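Local coordinates for protein RNA-directed RNA polymerase (Infectious pancreatic necrosis virus, PDB 3ZED) that probably synthesises viral RNA from ribonucleoside triphosphates as an RNA-dependent RNA polymerase, and is thought to occur both free and covalently attached to the genomic RNA, at residues T209-D214 and M340-L345; W427-E430 and P434-N437; P215-A220 and S333-P338; Y192-L197 and M418-L423. One frame throughout, in Å; residues are numbered along the deposited sequence.

Contact 1. Residues T209-D214 and M340-L345; sequences TPKHED and MNESKL
Glu342 sets its CG on the side opposite its own carbonyl carbon (chi1 -67°). A bend at chi2 (-60°) then folds the carboxylate over toward Lys211. The lysine chain bends at chi3 and chi4, which curls its ammonium group back onto that carboxylate. The two side chains cross at about a right angle. Lys211 NZ donates to Glu342 OE2 at 2.8 Å, a salt bridge. The approach is from above the carboxylate plane, 37° out of it. The aliphatic part of the lysine takes part as well: Lys211 CG rests 3.5 Å from Glu342 CD.

Lys211 is the first residue of one type I beta turn and Glu342 the third of another. The first turn runs from Lys211 to Asp214, closed by the bond from Asp214 N to Lys211 O at 3.1 Å. The other runs from Met340 to Ser343, where the chain leaves helix 326-340, and is closed by Ser343 N on Met340 O. Both turns belong to the palm domain of this birnavirus polymerase. Near the backbone, Glu342 CB packs against Thr209 O at 3.7 Å. A water also donates to Thr209 O, at 2.9 Å, and makes a weak bond to Glu342 OE1 at 3.5 Å. Asn208 adds a second tie just ahead of Thr209: its ND2 bonds to Glu342 O, and its backbone N bonds to Ser343 OG. Asp214 OD2 lies 6.2 Å from Glu342 OE2. Like charges this near would probably make each acid slightly harder to ionise, an effect that Lys211 offsets for Glu342.

Contact 2. Residues W427-E430 and P434-N437; sequences WTNE and PRYN
Arg435 N donates to Trp427 O at 3.0 Å and nearly straight (166°). Beside this bond Thr428 and Pro434 face each other as a single beta bridge. It draws together the two ends of the loop between helices 412-426 and 438-452.

The CE3 corner of Trp427 meets Arg435 CB at 3.9 Å, with that carbon at the ring edge and in its plane. Trp427 CB lies in turn at the edge of the Tyr436 ring, 3.9 Å from CD2. One face of that ring is covered over its centre by Pro434 CB. The Asn429 amide packs on the aliphatic part of Arg435, with Asn429 OD1 3.2 Å from Arg435 CG.

Asn429 OD1 bonds to a basic side chain of another protein chain, and the indole NE1 of Trp427 to Val335 O. A water donates to Thr428 O at 3.0 Å and accepts from Arg435 NH1 at 2.8 Å. The Arg435 chain, extended at chi2 and bent at chi3 (68°), carries the guanidinium past Asn429 to partners outside. NE makes a salt bridge with Asp216, while NH1 and NH2 reach Pro210 O and Lys211 O. A basic side chain of another protein chain also lies close to NE. The guanidinium is thus fixed in rotation by a carboxylate, backbone carbonyls and a water, which is consistent with a buried arginine that keeps its charge despite that neighbour.

Contact 3. Residues P215-A220 and S333-P338; sequences PDLRWA and SMVSTP
Ser333 O, one residue before the Met334 carbonyl that Leu217 touches, is gripped by two donors of Thr337. The hydroxyl OG1 donates to it at 2.6 Å and the backbone N at 3.0 Å. They come from opposite faces of the carbonyl plane. The next carbonyl along, Met334 O, faces Pro338, whose nitrogen has no hydrogen to give, and the helix is kinked there. Leu217 CD2 packs on Met334 O at 3.5 Å.

The other methyl of Leu217, CD1, meets Val335 CG2 at 4.0 Å, and the two side chains cross at about a right angle. In Leu217, CG is anti to the carbonyl carbon (chi1 -64°), and chi2 (171°) puts CD1 by Val335 and CD2 by Met334. Met334 bends at chi3 and brings CE to 4.1 Å from Trp219 O. Trp440 of helix 438-452 packs on Leu217, Met334 and Val335, and its NE1 bonds to Trp219 O. Met419 and Leu423 touch Val335 from helix 412-426.

The loop is also braced on itself. Arg218 NE donates to Asp216 OD2 at 2.9 Å, almost in the guanidinium plane, using the anti lone pair of that oxygen. Arg218 NH2 adds a weaker bond to the same atom. Arg218 CB covers one face of the Trp219 ring, offset toward its rim. The arrangement, in the palm domain, is an inverse gamma turn whose central leucine, Leu217, packs on a helix kinked at a proline.

Contact 4. Residues Y192-L197 and M418-L423; sequences YTNEQL and MMYYLL
Tyr420 points its CB at segment 192-197, and CG stands opposite the backbone N (chi1 175°), which carries the ring out to the start of helix 194-204. Tyr420 CG is 3.7 Å from Asn194 CB. That carbon sits over the centre of the ring face, 3.7 Å from the centroid and 13° off the normal, a CH-pi contact. On one side of the ring, Tyr420 CD2 touches Asn194 O, also at 3.7 Å. Farther along, Tyr420 CE2 comes to 3.5 Å from Glu195 OE1, which lies at the ring edge near its plane. The tip, Tyr420 OH, donates to Glu195 OE1 at 2.7 Å. The oxygen is met on its anti side, a little out of the carboxylate plane, and carboxylate and ring planes stand 78° apart.

Glu195 is held by more than the tyrosine, since its OE2 forms a salt bridge with Arg425. Asn194 turns its amide elsewhere, and ND2 bonds to Asp730. Leu729 and Asp730 of helix 724-732 also pack on Tyr420.

The helix end that receives the ring is well closed. Thr193 is its N-cap, and its OG1 accepts from Gln196 N at 3.2 Å. Gln196 OE1 in turn accepts from Thr193 N at 3.1 Å. This reciprocal pair is a capping box, here at the first turn of a helix that packs on helix 412-426.

All four contacts lie within the palm domain. Contacts 2, 3 and 4 are buried; contact 1 is only partly so, and its main bond is a salt bridge on an exposed lysine. Contact 2, though buried, lies farthest from the chain centre, its own centre about 26 Å away. Contacts 1 and 3 share one continuous loop, 209-220, laid along helix 326-340 and the turn after it. Contacts 2 and 3 both meet contact 4 through helix 412-426. Chemistry changes with place: contact 3 joins by apolar side chains, contact 4 by a ring with one polar tip, and contact 2 by one backbone bond and side-chain packing, while its arginine bonds out to contacts 1 and 3.

Contact 1. Residues T209-D214 and M340-L345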
loop_
_atom_site.group_PDB
_atom_site.type_symbol
_atom_site.label_atom_id
_atom_site.label_comp_id
_atom_site.label_asym_id
_atom_site.label_seq_id
_atom_site.Cartn_x
_atom_site.Cartn_y
_atom_site.Cartn_z
ATOM N N THR B 209 1.260 -20.170 -3.892
ATOM C CA THR B 209 2.036 -20.424 -2.685
ATOM C C THR B 209 3.385 -19.740 -2.855
ATOM O O THR B 209 3.799 -19.568 -4.016
ATOM C CB THR B 209 2.233 -21.947 -2.464
ATOM O OG1 THR B 209 3.112 -22.446 -3.475
ATOM C CG2 THR B 209 0.919 -22.743 -2.388
ATOM N N PRO B 210 4.150 -19.426 -1.772
ATOM C CA PRO B 210 5.534 -18.961 -1.987
ATOM C C PRO B 210 6.342 -20.034 -2.726
ATOM O O PRO B 210 5.956 -21.210 -2.698
ATOM C CB PRO B 210 6.075 -18.778 -0.563
ATOM C CG PRO B 210 4.852 -18.670 0.307
ATOM C CD PRO B 210 3.840 -19.551 -0.331
ATOM N N LYS B 211 7.449 -19.654 -3.383
ATOM C CA LYS B 211 8.335 -20.609 -4.070
ATOM C C LYS B 211 8.725 -21.751 -3.120
ATOM O O LYS B 211 8.838 -21.518 -1.916
ATOM C CB LYS B 211 9.606 -19.897 -4.564
ATOM C CG LYS B 211 9.385 -18.948 -5.727
ATOM C CD LYS B 211 10.635 -18.123 -6.010
ATOM C CE LYS B 211 10.966 -18.041 -7.486
ATOM N NZ LYS B 211 10.004 -17.195 -8.253
ATOM N N HIS B 212 8.919 -22.971 -3.648
ATOM C CA HIS B 212 9.298 -24.150 -2.849
ATOM C C HIS B 212 10.631 -23.921 -2.117
ATOM O O HIS B 212 10.782 -24.379 -0.986
ATOM C CB HIS B 212 9.371 -25.409 -3.734
ATOM C CG HIS B 212 9.972 -26.613 -3.053
ATOM N ND1 HIS B 212 9.253 -27.358 -2.129
ATOM C CD2 HIS B 212 11.208 -27.156 -3.178
ATOM C CE1 HIS B 212 10.068 -28.320 -1.723
ATOM N NE2 HIS B 212 11.257 -28.232 -2.315
ATOM N N GLU B 213 11.581 -23.208 -2.751
ATOM C CA GLU B 213 12.909 -22.933 -2.187
ATOM C C GLU B 213 12.851 -21.943 -1.011
ATOM O O GLU B 213 13.753 -21.956 -0.176
ATOM C CB GLU B 213 13.891 -22.430 -3.264
ATOM C CG GLU B 213 13.319 -21.413 -4.244
ATOM C CD GLU B 213 12.810 -21.976 -5.559
ATOM O OE1 GLU B 213 11.929 -22.868 -5.530
ATOM O OE2 GLU B 213 13.289 -21.517 -6.623
ATOM N N ASP B 214 11.792 -21.120 -0.924
ATOM C CA ASP B 214 11.622 -20.152 0.156
ATOM C C ASP B 214 11.339 -20.838 1.512
ATOM O O ASP B 214 10.559 -21.801 1.577
ATOM C CB ASP B 214 10.509 -19.155 -0.179
ATOM C CG ASP B 214 10.892 -18.110 -1.216
ATOM O OD1 ASP B 214 12.037 -18.173 -1.741
ATOM O OD2 ASP B 214 10.068 -17.213 -1.479
ATOM N N MET B 340 2.862 -12.737 -2.128
ATOM C CA MET B 340 2.519 -11.700 -3.128
ATOM C C MET B 340 3.530 -11.625 -4.282
ATOM O O MET B 340 3.121 -11.292 -5.381
ATOM C CB MET B 340 2.303 -10.331 -2.476
ATOM C CG MET B 340 1.125 -10.315 -1.482
ATOM S SD MET B 340 -0.396 -11.198 -1.960
ATOM C CE MET B 340 -1.034 -10.099 -3.260
ATOM N N ASN B 341 4.803 -12.018 -4.066
ATOM C CA ASN B 341 5.837 -12.063 -5.124
ATOM C C ASN B 341 5.439 -13.027 -6.231
ATOM O O ASN B 341 5.806 -12.841 -7.390
ATOM C CB ASN B 341 7.173 -12.546 -4.552
ATOM C CG ASN B 341 8.023 -11.564 -3.783
ATOM O OD1 ASN B 341 7.744 -10.364 -3.714
ATOM N ND2 ASN B 341 9.108 -12.083 -3.183
ATOM N N GLU B 342 4.709 -14.096 -5.850
ATOM C CA GLU B 342 4.276 -15.173 -6.730
ATOM C C GLU B 342 2.844 -14.995 -7.196
ATOM O O GLU B 342 2.315 -15.877 -7.870
ATOM C CB GLU B 342 4.408 -16.507 -5.970
ATOM C CG GLU B 342 5.842 -16.898 -5.662
ATOM C CD GLU B 342 6.679 -17.056 -6.914
ATOM O OE1 GLU B 342 6.363 -17.965 -7.716
ATOM O OE2 GLU B 342 7.596 -16.229 -7.132
ATOM N N SER B 343 2.201 -13.872 -6.836
ATOM C CA SER B 343 0.768 -13.690 -7.087
ATOM C C SER B 343 0.419 -12.391 -7.825
ATOM O O SER B 343 -0.556 -11.718 -7.468
ATOM C CB SER B 343 0.002 -13.770 -5.763
ATOM O OG SER B 343 0.382 -14.935 -5.049
ATOM N N LYS B 344 1.154 -12.089 -8.904
ATOM C CA LYS B 344 0.859 -10.913 -9.733
ATOM C C LYS B 344 -0.289 -11.305 -10.686
ATOM O O LYS B 344 -0.101 -11.391 -11.904
ATOM C CB LYS B 344 2.116 -10.410 -10.499
ATOM C CG LYS B 344 3.410 -10.307 -9.687
ATOM C CD LYS B 344 3.419 -9.194 -8.650
ATOM C CE LYS B 344 4.690 -9.258 -7.836
ATOM N NZ LYS B 344 4.779 -8.147 -6.853
ATOM N N LEU B 345 -1.472 -11.600 -10.105
ATOM C CA LEU B 345 -2.622 -12.053 -10.875
ATOM C C LEU B 345 -3.703 -10.978 -10.900
ATOM O O LEU B 345 -4.121 -10.486 -9.850
ATOM C CB LEU B 345 -3.149 -13.394 -10.331
ATOM C CG LEU B 345 -2.090 -14.499 -10.037
ATOM C CD1 LEU B 345 -2.735 -15.731 -9.361
ATOM C CD2 LEU B 345 -1.351 -14.944 -11.309
HETATM O O HOH W 1 4.029 -20.389 -6.766
#

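Contact 2. Residues W427-E430 and P434-N437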
loop_
_atom_site.group_PDB
_atom_site.type_symbol
_atom_site.label_atom_id
_atom_site.label_comp_id
_atom_site.label_asym_id
_atom_site.label_seq_id
_atom_site.Cartn_x
_atom_site.Cartn_y
_atom_site.Cartn_z
ATOM N N TRP B 427 0.749 -20.225 2.551
ATOM C CA TRP B 427 1.673 -20.972 3.407
ATOM C C TRP B 427 1.189 -22.401 3.650
ATOM O O TRP B 427 1.035 -22.843 4.800
ATOM C CB TRP B 427 1.861 -20.198 4.722
ATOM C CG TRP B 427 2.605 -18.911 4.494
ATOM C CD1 TRP B 427 2.081 -17.654 4.456
ATOM C CD2 TRP B 427 3.994 -18.778 4.163
ATOM N NE1 TRP B 427 3.065 -16.740 4.175
ATOM C CE2 TRP B 427 4.249 -17.402 3.983
ATOM C CE3 TRP B 427 5.056 -19.695 4.016
ATOM C CZ2 TRP B 427 5.523 -16.914 3.663
ATOM C CZ3 TRP B 427 6.311 -19.214 3.675
ATOM C CH2 TRP B 427 6.543 -17.839 3.522
ATOM N N THR B 428 0.988 -23.138 2.549
ATOM C CA THR B 428 0.517 -24.522 2.603
ATOM C C THR B 428 1.293 -25.395 1.605
ATOM O O THR B 428 1.532 -24.971 0.479
ATOM C CB THR B 428 -1.024 -24.584 2.368
ATOM O OG1 THR B 428 -1.483 -25.916 2.580
ATOM C CG2 THR B 428 -1.441 -24.129 0.962
ATOM N N ASN B 429 1.674 -26.611 2.017
ATOM C CA ASN B 429 2.346 -27.571 1.125
ATOM C C ASN B 429 1.289 -28.258 0.253
ATOM O O ASN B 429 0.091 -28.157 0.556
ATOM C CB ASN B 429 3.149 -28.591 1.929
ATOM C CG ASN B 429 4.357 -28.023 2.627
ATOM O OD1 ASN B 429 5.235 -27.410 2.000
ATOM N ND2 ASN B 429 4.464 -28.261 3.934
ATOM N N GLU B 430 1.715 -28.945 -0.821
ATOM C CA GLU B 430 0.815 -29.651 -1.737
ATOM C C GLU B 430 0.013 -30.749 -1.019
ATOM O O GLU B 430 -1.140 -30.979 -1.367
ATOM C CB GLU B 430 1.603 -30.254 -2.902
ATOM C CG GLU B 430 2.341 -29.206 -3.721
ATOM C CD GLU B 430 3.240 -29.758 -4.810
ATOM O OE1 GLU B 430 4.129 -30.581 -4.490
ATOM O OE2 GLU B 430 3.055 -29.365 -5.984
ATOM N N PRO B 434 0.995 -27.539 6.960
ATOM C CA PRO B 434 1.331 -26.110 7.049
ATOM C C PRO B 434 2.814 -25.775 6.832
ATOM O O PRO B 434 3.693 -26.501 7.291
ATOM C CB PRO B 434 0.898 -25.749 8.470
ATOM C CG PRO B 434 1.039 -27.007 9.238
ATOM C CD PRO B 434 0.658 -28.093 8.287
ATOM N N ARG B 435 3.073 -24.627 6.162
ATOM C CA ARG B 435 4.416 -24.090 5.916
ATOM C C ARG B 435 4.706 -23.046 7.008
ATOM O O ARG B 435 5.169 -21.937 6.737
ATOM C CB ARG B 435 4.531 -23.507 4.490
ATOM C CG ARG B 435 4.608 -24.567 3.405
ATOM C CD ARG B 435 4.844 -23.998 2.024
ATOM N NE ARG B 435 6.183 -23.408 1.890
ATOM C CZ ARG B 435 6.660 -22.871 0.771
ATOM N NH1 ARG B 435 5.935 -22.882 -0.340
ATOM N NH2 ARG B 435 7.864 -22.314 0.756
ATOM N N TYR B 436 4.383 -23.427 8.259
ATOM C CA TYR B 436 4.547 -22.636 9.469
ATOM C C TYR B 436 4.456 -23.537 10.697
ATOM O O TYR B 436 3.925 -24.645 10.622
ATOM C CB TYR B 436 3.501 -21.495 9.544
ATOM C CG TYR B 436 2.055 -21.943 9.437
ATOM C CD1 TYR B 436 1.371 -22.437 10.549
ATOM C CD2 TYR B 436 1.372 -21.872 8.228
ATOM C CE1 TYR B 436 0.043 -22.848 10.458
ATOM C CE2 TYR B 436 0.046 -22.290 8.122
ATOM C CZ TYR B 436 -0.614 -22.782 9.241
ATOM O OH TYR B 436 -1.919 -23.195 9.138
ATOM N N ASN B 437 4.976 -23.048 11.828
ATOM C CA ASN B 437 4.940 -23.741 13.100
ATOM C C ASN B 437 3.967 -23.009 14.063
ATOM O O ASN B 437 3.435 -21.942 13.686
ATOM C CB ASN B 437 6.368 -23.868 13.679
ATOM C CG ASN B 437 7.128 -22.608 14.046
ATOM O OD1 ASN B 437 6.585 -21.515 14.244
ATOM N ND2 ASN B 437 8.414 -22.776 14.267
HETATM O O HOH W 2 3.977 -24.619 -1.195
#

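Contact 3. Residues P215-A220 and S333-P338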
loop_
_atom_site.group_PDB
_atom_site.type_symbol
_atom_site.label_atom_id
_atom_site.label_comp_id
_atom_site.label_asym_id
_atom_site.label_seq_id
_atom_site.Cartn_x
_atom_site.Cartn_y
_atom_site.Cartn_z
ATOM N N PRO B 215 11.987 -20.348 2.600
ATOM C CA PRO B 215 11.758 -20.953 3.912
ATOM C C PRO B 215 10.354 -20.725 4.440
ATOM O O PRO B 215 9.718 -19.710 4.175
ATOM C CB PRO B 215 12.789 -20.263 4.810
ATOM C CG PRO B 215 13.042 -18.948 4.155
ATOM C CD PRO B 215 12.931 -19.212 2.689
ATOM N N ASP B 216 9.881 -21.704 5.194
ATOM C CA ASP B 216 8.611 -21.699 5.889
ATOM C C ASP B 216 8.663 -20.696 7.030
ATOM O O ASP B 216 9.754 -20.291 7.449
ATOM C CB ASP B 216 8.333 -23.101 6.454
ATOM C CG ASP B 216 8.088 -24.215 5.460
ATOM O OD1 ASP B 216 7.810 -23.913 4.283
ATOM O OD2 ASP B 216 8.117 -25.388 5.873
ATOM N N LEU B 217 7.499 -20.321 7.561
ATOM C CA LEU B 217 7.414 -19.427 8.709
ATOM C C LEU B 217 7.733 -20.217 9.981
ATOM O O LEU B 217 6.827 -20.676 10.669
ATOM C CB LEU B 217 6.007 -18.789 8.770
ATOM C CG LEU B 217 5.631 -17.880 7.610
ATOM C CD1 LEU B 217 4.147 -17.492 7.680
ATOM C CD2 LEU B 217 6.577 -16.688 7.528
ATOM N N ARG B 218 9.026 -20.449 10.259
ATOM C CA ARG B 218 9.419 -21.251 11.415
ATOM C C ARG B 218 10.591 -20.676 12.185
ATOM O O ARG B 218 10.928 -21.212 13.248
ATOM C CB ARG B 218 9.818 -22.686 10.983
ATOM C CG ARG B 218 8.774 -23.480 10.226
ATOM C CD ARG B 218 9.402 -24.711 9.587
ATOM N NE ARG B 218 8.433 -25.455 8.783
ATOM C CZ ARG B 218 7.552 -26.320 9.276
ATOM N NH1 ARG B 218 7.514 -26.568 10.576
ATOM N NH2 ARG B 218 6.695 -26.933 8.473
ATOM N N TRP B 219 11.260 -19.656 11.647
ATOM C CA TRP B 219 12.493 -19.179 12.252
ATOM C C TRP B 219 12.524 -17.708 12.596
ATOM O O TRP B 219 11.676 -16.921 12.151
ATOM C CB TRP B 219 13.651 -19.474 11.283
ATOM C CG TRP B 219 13.874 -20.946 11.069
ATOM C CD1 TRP B 219 14.516 -21.811 11.910
ATOM C CD2 TRP B 219 13.356 -21.737 9.994
ATOM N NE1 TRP B 219 14.481 -23.088 11.393
ATOM C CE2 TRP B 219 13.759 -23.074 10.226
ATOM C CE3 TRP B 219 12.584 -21.444 8.853
ATOM C CZ2 TRP B 219 13.458 -24.110 9.335
ATOM C CZ3 TRP B 219 12.270 -22.475 7.983
ATOM C CH2 TRP B 219 12.704 -23.787 8.225
ATOM N N ALA B 220 13.552 -17.340 13.387
ATOM C CA ALA B 220 13.868 -15.958 13.731
ATOM C C ALA B 220 14.356 -15.254 12.446
ATOM O O ALA B 220 15.044 -15.899 11.647
ATOM C CB ALA B 220 14.944 -15.924 14.813
ATOM N N SER B 333 6.122 -8.584 6.853
ATOM C CA SER B 333 6.556 -8.725 5.459
ATOM C C SER B 333 7.015 -10.131 5.163
ATOM O O SER B 333 6.868 -10.560 4.022
ATOM C CB SER B 333 7.650 -7.718 5.117
ATOM O OG SER B 333 7.120 -6.412 5.246
ATOM N N MET B 334 7.519 -10.864 6.180
ATOM C CA MET B 334 7.914 -12.269 6.034
ATOM C C MET B 334 6.675 -13.165 5.733
ATOM O O MET B 334 6.820 -14.212 5.119
ATOM C CB MET B 334 8.639 -12.758 7.294
ATOM C CG MET B 334 10.089 -12.366 7.330
ATOM S SD MET B 334 10.883 -12.690 8.929
ATOM C CE MET B 334 10.949 -14.474 8.923
ATOM N N VAL B 335 5.470 -12.737 6.132
ATOM C CA VAL B 335 4.229 -13.498 5.894
ATOM C C VAL B 335 3.646 -13.137 4.500
ATOM O O VAL B 335 3.270 -14.022 3.737
ATOM C CB VAL B 335 3.179 -13.269 7.037
ATOM C CG1 VAL B 335 1.888 -14.062 6.795
ATOM C CG2 VAL B 335 3.773 -13.592 8.414
ATOM N N SER B 336 3.563 -11.843 4.185
ATOM C CA SER B 336 2.922 -11.378 2.952
ATOM C C SER B 336 3.774 -11.436 1.681
ATOM O O SER B 336 3.285 -11.950 0.677
ATOM C CB SER B 336 2.399 -9.956 3.124
ATOM O OG SER B 336 3.423 -9.082 3.565
ATOM N N THR B 337 5.006 -10.893 1.700
ATOM C CA THR B 337 5.819 -10.730 0.494
ATOM C C THR B 337 6.189 -12.062 -0.198
ATOM O O THR B 337 6.062 -12.064 -1.419
ATOM C CB THR B 337 7.023 -9.801 0.708
ATOM O OG1 THR B 337 7.916 -10.361 1.647
ATOM C CG2 THR B 337 6.613 -8.403 1.189
ATOM N N PRO B 338 6.531 -13.209 0.467
ATOM C CA PRO B 338 6.821 -14.438 -0.312
ATOM C C PRO B 338 5.588 -14.949 -1.076
ATOM O O PRO B 338 5.743 -15.558 -2.132
ATOM C CB PRO B 338 7.288 -15.444 0.760
ATOM C CG PRO B 338 7.723 -14.606 1.907
ATOM C CD PRO B 338 6.748 -13.453 1.910
#

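Contact 4. Residues Y192-L197 and M418-L423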
loop_
_atom_site.group_PDB
_atom_site.type_symbol
_atom_site.label_atom_id
_atom_site.label_comp_id
_atom_site.label_asym_id
_atom_site.label_seq_id
_atom_site.Cartn_x
_atom_site.Cartn_y
_atom_site.Cartn_z
ATOM N N TYR B 192 -19.836 -13.032 8.007
ATOM C CA TYR B 192 -18.885 -13.922 7.339
ATOM C C TYR B 192 -17.948 -14.618 8.304
ATOM O O TYR B 192 -17.405 -13.983 9.210
ATOM C CB TYR B 192 -18.020 -13.162 6.313
ATOM C CG TYR B 192 -18.781 -12.541 5.164
ATOM C CD1 TYR B 192 -19.009 -13.253 3.986
ATOM C CD2 TYR B 192 -19.226 -11.226 5.230
ATOM C CE1 TYR B 192 -19.706 -12.689 2.924
ATOM C CE2 TYR B 192 -19.932 -10.651 4.174
ATOM C CZ TYR B 192 -20.159 -11.384 3.021
ATOM O OH TYR B 192 -20.846 -10.820 1.980
ATOM N N THR B 193 -17.709 -15.920 8.073
ATOM C CA THR B 193 -16.697 -16.673 8.810
ATOM C C THR B 193 -15.352 -16.409 8.080
ATOM O O THR B 193 -15.371 -15.853 6.981
ATOM C CB THR B 193 -17.034 -18.174 8.873
ATOM O OG1 THR B 193 -16.994 -18.711 7.551
ATOM C CG2 THR B 193 -18.383 -18.485 9.554
ATOM N N ASN B 194 -14.211 -16.848 8.649
ATOM C CA ASN B 194 -12.904 -16.700 8.009
ATOM C C ASN B 194 -12.867 -17.469 6.693
ATOM O O ASN B 194 -12.367 -16.947 5.699
ATOM C CB ASN B 194 -11.792 -17.182 8.927
ATOM C CG ASN B 194 -11.433 -16.223 10.031
ATOM O OD1 ASN B 194 -11.469 -15.005 9.870
ATOM N ND2 ASN B 194 -11.049 -16.757 11.175
ATOM N N GLU B 195 -13.455 -18.676 6.672
ATOM C CA GLU B 195 -13.491 -19.541 5.489
ATOM C C GLU B 195 -14.365 -18.953 4.378
ATOM O O GLU B 195 -13.968 -19.018 3.217
ATOM C CB GLU B 195 -13.933 -20.976 5.857
ATOM C CG GLU B 195 -13.843 -21.985 4.718
ATOM C CD GLU B 195 -12.505 -22.188 4.025
ATOM O OE1 GLU B 195 -11.449 -21.838 4.605
ATOM O OE2 GLU B 195 -12.518 -22.736 2.899
ATOM N N GLN B 196 -15.511 -18.347 4.721
ATOM C CA GLN B 196 -16.380 -17.703 3.724
ATOM C C GLN B 196 -15.656 -16.527 3.056
ATOM O O GLN B 196 -15.736 -16.383 1.833
ATOM C CB GLN B 196 -17.698 -17.253 4.347
ATOM C CG GLN B 196 -18.658 -18.411 4.579
ATOM C CD GLN B 196 -19.891 -18.021 5.351
ATOM O OE1 GLN B 196 -19.894 -17.069 6.150
ATOM N NE2 GLN B 196 -20.957 -18.785 5.155
ATOM N N LEU B 197 -14.905 -15.732 3.844
ATOM C CA LEU B 197 -14.101 -14.632 3.307
ATOM C C LEU B 197 -12.981 -15.145 2.404
ATOM O O LEU B 197 -12.753 -14.567 1.341
ATOM C CB LEU B 197 -13.505 -13.775 4.416
ATOM C CG LEU B 197 -14.435 -12.766 5.061
ATOM C CD1 LEU B 197 -13.676 -11.963 6.050
ATOM C CD2 LEU B 197 -15.051 -11.820 4.028
ATOM N N MET B 418 -7.431 -11.805 6.710
ATOM C CA MET B 418 -6.414 -11.783 5.640
ATOM C C MET B 418 -5.278 -12.769 6.012
ATOM O O MET B 418 -4.815 -13.517 5.146
ATOM C CB MET B 418 -5.876 -10.363 5.407
ATOM C CG MET B 418 -4.726 -10.289 4.372
ATOM S SD MET B 418 -5.071 -11.090 2.771
ATOM C CE MET B 418 -6.504 -10.114 2.191
ATOM N N MET B 419 -4.857 -12.778 7.296
ATOM C CA MET B 419 -3.826 -13.699 7.815
ATOM C C MET B 419 -4.279 -15.151 7.649
ATOM O O MET B 419 -3.473 -16.008 7.271
ATOM C CB MET B 419 -3.497 -13.401 9.300
ATOM C CG MET B 419 -2.571 -12.216 9.475
ATOM S SD MET B 419 -0.942 -12.489 8.739
ATOM C CE MET B 419 0.037 -11.306 9.677
ATOM N N TYR B 420 -5.585 -15.414 7.899
ATOM C CA TYR B 420 -6.178 -16.736 7.708
ATOM C C TYR B 420 -6.025 -17.161 6.232
ATOM O O TYR B 420 -5.581 -18.267 5.956
ATOM C CB TYR B 420 -7.658 -16.719 8.138
ATOM C CG TYR B 420 -8.381 -18.017 7.857
ATOM C CD1 TYR B 420 -8.370 -19.060 8.783
ATOM C CD2 TYR B 420 -9.075 -18.209 6.662
ATOM C CE1 TYR B 420 -9.001 -20.271 8.514
ATOM C CE2 TYR B 420 -9.705 -19.419 6.381
ATOM C CZ TYR B 420 -9.675 -20.444 7.317
ATOM O OH TYR B 420 -10.308 -21.636 7.057
ATOM N N TYR B 421 -6.395 -16.265 5.294
ATOM C CA TYR B 421 -6.322 -16.512 3.854
ATOM C C TYR B 421 -4.881 -16.789 3.396
ATOM O O TYR B 421 -4.656 -17.752 2.664
ATOM C CB TYR B 421 -6.919 -15.327 3.080
ATOM C CG TYR B 421 -6.874 -15.509 1.580
ATOM C CD1 TYR B 421 -7.621 -16.503 0.955
ATOM C CD2 TYR B 421 -6.088 -14.685 0.785
ATOM C CE1 TYR B 421 -7.569 -16.689 -0.423
ATOM C CE2 TYR B 421 -6.035 -14.852 -0.598
ATOM C CZ TYR B 421 -6.767 -15.865 -1.196
ATOM O OH TYR B 421 -6.738 -16.017 -2.554
ATOM N N LEU B 422 -3.909 -15.989 3.860
ATOM C CA LEU B 422 -2.501 -16.172 3.500
ATOM C C LEU B 422 -1.929 -17.491 4.044
ATOM O O LEU B 422 -1.197 -18.169 3.334
ATOM C CB LEU B 422 -1.651 -14.997 4.011
ATOM C CG LEU B 422 -1.900 -13.591 3.381
ATOM C CD1 LEU B 422 -1.058 -12.553 4.069
ATOM C CD2 LEU B 422 -1.554 -13.561 1.893
ATOM N N LEU B 423 -2.264 -17.858 5.296
ATOM C CA LEU B 423 -1.728 -19.073 5.918
ATOM C C LEU B 423 -2.391 -20.348 5.410
ATOM O O LEU B 423 -1.731 -21.374 5.403
ATOM C CB LEU B 423 -1.806 -19.015 7.452
ATOM C CG LEU B 423 -0.517 -18.571 8.168
ATOM C CD1 LEU B 423 -0.170 -17.103 7.846
ATOM C CD2 LEU B 423 -0.643 -18.757 9.676
#